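5' nucleotidase family protein (Staphylococcus aureus subsp. aureus, PDB 4Q7F) belongs to the 5'-nucleotidase family of two-domain proteins, pairing a calcineurin-like phosphoesterase domain with a 5'-nucleotidase C-terminal domain and binding metal ions. Local coordinates at residues 110-113 with 118-121. Residues are numbered along the deposited sequence; the frame is centred on the assembly and turned at random.
Sequences HEFN and YLKD. With 3D1 ((2R,3S,5R)-5-(6-amino-9H-purin-9-yl)-tetrahydro-2-(hydroxymethyl)furan-3-ol), chain D.
One leucine, Leu-119, supplies nearly all of the helix's side of this contact, meeting Glu-111 and Phe-112 on the back of a turn whose front binds the ligand. Its CA-CB bond points to the turn and CG, anti to the backbone N (chi1 178°), continues that way, with both methyls reaching it: CD1 packs 3.7 Å from CB of Glu-111, and CD2 makes a CH-pi contact over one face of Phe-112, 3.9 Å from the ring centroid and shifted toward the rim near CE1. CB of Leu-119 also comes within 3.5 Å of the backbone O of Glu-111. The acidic end of Glu-111 turns the other way, bent at chi2 (72°), and its two carboxylate oxygens accept bonds from backbone N atoms of Phe-73, Leu-74, Asp-72 and Gly-108. Asp-72 belongs to both metal sites, which makes Glu-111 a second-shell residue tying the metal-bearing loop to this turn. On the front, NE2 of His-110 is hydrogen-bonded to O3' of 3D1 at 2.8 Å. ND1 of His-110 donates a nearly straight bond (170°) to OD1 of Asn-113, and that oxygen lies in the imidazole plane, which should hold the ring's rotation, with NE2 facing O3'. The example illustrates layering, apolar packing behind a polar site: the loop following strand 104-105 delivers His-110 to the pocket, and helix 116-125 packs behind it through Leu-119.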
loop_
_atom_site.group_PDB
_atom_site.type_symbol
_atom_site.label_atom_id
_atom_site.label_comp_id
_atom_site.label_asym_id
_atom_site.label_seq_id
_atom_site.Cartn_x
_atom_site.Cartn_y
_atom_site.Cartn_z
ATOM N N HIS A 110 -0.276 5.630 -3.218
ATOM C CA HIS A 110 -0.749 6.261 -1.984
ATOM C C HIS A 110 -0.497 7.754 -1.898
ATOM O O HIS A 110 -1.051 8.431 -1.029
ATOM C CB HIS A 110 -0.242 5.484 -0.752
ATOM C CG HIS A 110 -0.791 4.098 -0.681
ATOM N ND1 HIS A 110 -2.081 3.842 -0.279
ATOM C CD2 HIS A 110 -0.259 2.898 -1.020
ATOM C CE1 HIS A 110 -2.315 2.544 -0.344
ATOM N NE2 HIS A 110 -1.233 1.951 -0.817
ATOM N N GLU A 111 0.329 8.282 -2.801
ATOM C CA GLU A 111 0.503 9.730 -2.882
ATOM C C GLU A 111 -0.770 10.466 -3.275
ATOM O O GLU A 111 -0.861 11.681 -3.097
ATOM C CB GLU A 111 1.624 10.108 -3.845
ATOM C CG GLU A 111 2.944 10.361 -3.133
ATOM C CD GLU A 111 3.579 9.093 -2.624
ATOM O OE1 GLU A 111 3.460 8.832 -1.414
ATOM O OE2 GLU A 111 4.154 8.351 -3.438
ATOM N N PHE A 112 -1.754 9.730 -3.820
ATOM C CA PHE A 112 -3.029 10.309 -4.218
ATOM C C PHE A 112 -4.139 10.172 -3.152
ATOM O O PHE A 112 -5.180 10.812 -3.270
ATOM C CB PHE A 112 -3.486 9.660 -5.544
ATOM C CG PHE A 112 -2.527 9.898 -6.689
ATOM C CD1 PHE A 112 -2.655 11.028 -7.500
ATOM C CD2 PHE A 112 -1.475 9.009 -6.942
ATOM C CE1 PHE A 112 -1.778 11.257 -8.550
ATOM C CE2 PHE A 112 -0.577 9.246 -7.979
ATOM C CZ PHE A 112 -0.746 10.357 -8.800
ATOM N N ASN A 113 -3.898 9.357 -2.115
ATOM C CA ASN A 113 -4.877 9.066 -1.066
ATOM C C ASN A 113 -5.527 10.258 -0.392
ATOM O O ASN A 113 -6.603 10.115 0.149
ATOM C CB ASN A 113 -4.248 8.231 0.080
ATOM C CG ASN A 113 -4.103 6.738 -0.240
ATOM O OD1 ASN A 113 -3.693 5.969 0.640
ATOM N ND2 ASN A 113 -4.463 6.315 -1.451
ATOM N N TYR A 118 -3.377 18.235 -2.200
ATOM C CA TYR A 118 -2.469 17.882 -1.122
ATOM C C TYR A 118 -1.148 17.373 -1.739
ATOM O O TYR A 118 -0.080 17.816 -1.356
ATOM C CB TYR A 118 -3.108 16.841 -0.225
ATOM C CG TYR A 118 -2.314 16.489 1.009
ATOM C CD1 TYR A 118 -2.375 17.285 2.156
ATOM C CD2 TYR A 118 -1.544 15.342 1.049
ATOM C CE1 TYR A 118 -1.662 16.941 3.291
ATOM C CE2 TYR A 118 -0.853 14.988 2.172
ATOM C CZ TYR A 118 -0.903 15.790 3.287
ATOM O OH TYR A 118 -0.186 15.409 4.395
ATOM N N LEU A 119 -1.246 16.511 -2.755
ATOM C CA LEU A 119 -0.058 15.987 -3.438
ATOM C C LEU A 119 0.739 17.100 -4.129
ATOM O O LEU A 119 1.958 17.218 -3.931
ATOM C CB LEU A 119 -0.443 14.921 -4.455
ATOM C CG LEU A 119 0.716 14.328 -5.262
ATOM C CD1 LEU A 119 1.802 13.769 -4.342
ATOM C CD2 LEU A 119 0.223 13.260 -6.221
ATOM N N LYS A 120 0.049 17.923 -4.922
ATOM C CA LYS A 120 0.713 19.009 -5.638
ATOM C C LYS A 120 1.452 19.935 -4.673
ATOM O O LYS A 120 2.603 20.315 -4.935
ATOM C CB LYS A 120 -0.270 19.804 -6.502
ATOM C CG LYS A 120 -0.835 19.047 -7.706
ATOM C CD LYS A 120 -1.641 19.988 -8.585
ATOM C CE LYS A 120 -2.179 19.302 -9.827
ATOM N NZ LYS A 120 -3.065 20.209 -10.623
ATOM N N ASP A 121 0.789 20.323 -3.580
ATOM C CA ASP A 121 1.418 21.168 -2.548
ATOM C C ASP A 121 2.691 20.491 -1.982
ATOM O O ASP A 121 3.711 21.143 -1.722
ATOM C CB ASP A 121 0.438 21.425 -1.411
ATOM C CG ASP A 121 1.045 22.229 -0.297
ATOM O OD1 ASP A 121 1.365 23.412 -0.530
ATOM O OD2 ASP A 121 1.204 21.678 0.830
HETATM O "O5'" 3D1 D . -2.259 -3.251 -4.539
HETATM C "C5'" 3D1 D . -3.162 -2.690 -3.590
HETATM C "C4'" 3D1 D . -2.548 -1.471 -2.923
HETATM O "O4'" 3D1 D . -3.596 -0.830 -2.211
HETATM C "C1'" 3D1 D . -3.409 -0.919 -0.796
HETATM N N9 3D1 D . -4.712 -1.234 -0.148
HETATM C C4 3D1 D . -5.583 -0.284 0.165
HETATM N N3 3D1 D . -5.584 1.061 0.030
HETATM C C2 3D1 D . -6.636 1.788 0.451
HETATM N N1 3D1 D . -7.741 1.227 1.012
HETATM C C6 3D1 D . -7.866 -0.106 1.202
HETATM N N6 3D1 D . -8.991 -0.625 1.765
HETATM C C5 3D1 D . -6.749 -0.965 0.753
HETATM N N7 3D1 D . -6.462 -2.283 0.750
HETATM C C8 3D1 D . -5.234 -2.442 0.193
HETATM C "C2'" 3D1 D . -2.278 -1.912 -0.569
HETATM C "C3'" 3D1 D . -1.496 -1.756 -1.859
HETATM O "O3'" 3D1 D . -0.612 -0.623 -1.723
#